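Local coordinates for carbon dioxide concentrating mechanism protein CcmK (Synechococcus elongatus, PDB 4OX6) that probably builds part of the carboxysome shell as a hexameric BMC-domain protein of the carbon dioxide concentrating mechanism, at residues Gln18-Leu23 and Ala58-Gly63. Numbering follows the deposited sequence.
Sequences QAIGSL and AVNIRG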
loop_
_atom_site.group_PDB
_atom_site.type_symbol
_atom_site.label_atom_id
_atom_site.label_comp_id
_atom_site.label_asym_id
_atom_site.label_seq_id
_atom_site.Cartn_x
_atom_site.Cartn_y
_atom_site.Cartn_z
ATOM N N GLN A 18 23.767 -19.283 -10.419
ATOM C CA GLN A 18 23.992 -18.143 -9.502
ATOM C C GLN A 18 23.100 -18.073 -8.282
ATOM O O GLN A 18 21.843 -18.099 -8.321
ATOM C CB GLN A 18 24.013 -16.815 -10.257
ATOM C CG GLN A 18 25.118 -16.793 -11.291
ATOM C CD GLN A 18 25.890 -15.493 -11.252
ATOM O OE1 GLN A 18 25.291 -14.422 -11.161
ATOM N NE2 GLN A 18 27.231 -15.580 -11.231
ATOM N N ALA A 19 23.776 -17.929 -7.158
ATOM C CA ALA A 19 23.100 -17.669 -5.892
ATOM C C ALA A 19 22.284 -16.416 -5.914
ATOM O O ALA A 19 22.551 -15.496 -6.707
ATOM C CB ALA A 19 24.118 -17.543 -4.769
ATOM N N ILE A 20 21.298 -16.385 -5.012
ATOM C CA ILE A 20 20.577 -15.147 -4.690
ATOM C C ILE A 20 20.840 -14.761 -3.276
ATOM O O ILE A 20 20.761 -15.573 -2.338
ATOM C CB ILE A 20 19.055 -15.254 -5.006
ATOM C CG1 ILE A 20 18.206 -14.071 -4.396
ATOM C CG2 ILE A 20 18.515 -16.458 -4.498
ATOM C CD1 ILE A 20 18.258 -12.838 -5.253
ATOM N N GLY A 21 21.116 -13.472 -3.069
ATOM C CA GLY A 21 21.091 -12.899 -1.735
ATOM C C GLY A 21 20.011 -11.824 -1.722
ATOM O O GLY A 21 19.886 -11.050 -2.682
ATOM N N SER A 22 19.249 -11.802 -0.625
ATOM C CA SER A 22 18.215 -10.764 -0.459
ATOM C C SER A 22 18.330 -10.247 0.940
ATOM O O SER A 22 18.425 -10.960 1.884
ATOM C CB SER A 22 16.849 -11.373 -0.696
ATOM O OG SER A 22 15.800 -10.383 -0.695
ATOM N N LEU A 23 18.312 -8.913 1.025
ATOM C CA LEU A 23 18.425 -8.181 2.267
ATOM C C LEU A 23 17.348 -7.134 2.378
ATOM O O LEU A 23 17.136 -6.412 1.415
ATOM C CB LEU A 23 19.848 -7.563 2.348
ATOM C CG LEU A 23 20.187 -6.727 3.586
ATOM C CD1 LEU A 23 21.729 -6.672 3.776
ATOM C CD2 LEU A 23 19.733 -5.282 3.506
ATOM N N ALA A 58 13.490 -4.534 0.079
ATOM C CA ALA A 58 14.488 -5.586 -0.065
ATOM C C ALA A 58 15.285 -5.358 -1.322
ATOM O O ALA A 58 14.755 -4.936 -2.354
ATOM C CB ALA A 58 13.826 -6.954 -0.099
ATOM N N VAL A 59 16.583 -5.646 -1.267
ATOM C CA VAL A 59 17.455 -5.615 -2.457
ATOM C C VAL A 59 17.890 -7.049 -2.749
ATOM O O VAL A 59 18.203 -7.807 -1.832
ATOM C CB VAL A 59 18.682 -4.695 -2.267
ATOM C CG1 VAL A 59 19.587 -5.066 -1.105
ATOM C CG2 VAL A 59 19.493 -4.591 -3.573
ATOM N N ASN A 60 17.929 -7.392 -4.019
ATOM C CA ASN A 60 18.248 -8.744 -4.498
ATOM C C ASN A 60 19.493 -8.694 -5.343
ATOM O O ASN A 60 19.627 -7.860 -6.275
ATOM C CB ASN A 60 17.075 -9.238 -5.324
ATOM C CG ASN A 60 15.803 -9.273 -4.499
ATOM O OD1 ASN A 60 15.776 -9.892 -3.436
ATOM N ND2 ASN A 60 14.768 -8.594 -4.972
ATOM N N ILE A 61 20.474 -9.516 -4.982
ATOM C CA ILE A 61 21.741 -9.624 -5.688
ATOM C C ILE A 61 21.952 -11.054 -6.182
ATOM O O ILE A 61 21.465 -12.047 -5.584
ATOM C CB ILE A 61 22.905 -9.149 -4.818
ATOM C CG1 ILE A 61 23.164 -10.060 -3.611
ATOM C CG2 ILE A 61 22.726 -7.700 -4.395
ATOM C CD1 ILE A 61 24.508 -9.774 -2.930
ATOM N N ARG A 62 22.760 -11.176 -7.223
ATOM C CA ARG A 62 23.106 -12.478 -7.785
ATOM C C ARG A 62 24.605 -12.590 -7.976
ATOM O O ARG A 62 25.259 -11.622 -8.348
ATOM C CB ARG A 62 22.450 -12.722 -9.137
ATOM C CG ARG A 62 20.945 -12.585 -9.185
ATOM C CD ARG A 62 20.166 -13.606 -8.314
ATOM N NE ARG A 62 20.321 -14.992 -8.709
ATOM C CZ ARG A 62 19.659 -15.582 -9.687
ATOM N NH1 ARG A 62 18.696 -14.983 -10.322
ATOM N NH2 ARG A 62 19.893 -16.859 -9.955
ATOM N N GLY A 63 25.146 -13.781 -7.762
ATOM C CA GLY A 63 26.550 -14.044 -8.030
ATOM C C GLY A 63 26.897 -15.431 -7.545
ATOM O O GLY A 63 25.992 -16.156 -7.068
HETATM O O HOH W 1 26.401 -11.566 -11.294
#
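Two donors grip Ala19 O from opposite faces of its carbonyl plane: Gly63 N, the regular strand partner, at 3.3 Å, and NE of Arg62 at 3.0 Å, the latter standing well above that plane. This doubly used oxygen illustrates how a long side chain can fasten the end of a β-ladder. Bent at chi2 and chi3, the Arg62 chain curls back over the neighbouring strand, and the edge of its guanidinium meets two successive carbonyls; NH2 gives Gln18 O a nearly straight bond of 2.8 Å (173°) lying in the guanidinium plane. With an alanine here, stripped of the guanidinium, Ala19 O would keep the Gly63 N bond, but Gln18 O would probably be left without its straight donor and Glu101 without its positive partner. Ile20 slants across the arginine's aliphatic part, CD1 lying 3.7 Å from Arg62 CD. On the same face of the sheet, a chi1 of -174° swings Ser22 OG to the side where Asn60 OD1 lies, and the hydroxyl donates to it at 2.8 Å. Beside Gly63, the Gln18 amide lies against the CA, and a water bridges Gln18 OE1 to Arg62 O. Backbone bonds pair Gly21 with Ile61 and Leu23 with Val59 in antiparallel register, and CG1 of Ile61 packs at 3.5 Å from Gly21 O. These are the two central strands of the four-stranded BMC-domain sheet, flanked by strands 45-53 and 86-93. Glu101 forms a salt bridge with Arg62 NH1, Phe28 of a neighbouring subunit packs on Asn60, and on the other face Leu23, Val59 and Ile61 meet helices 28-39 and 65-81.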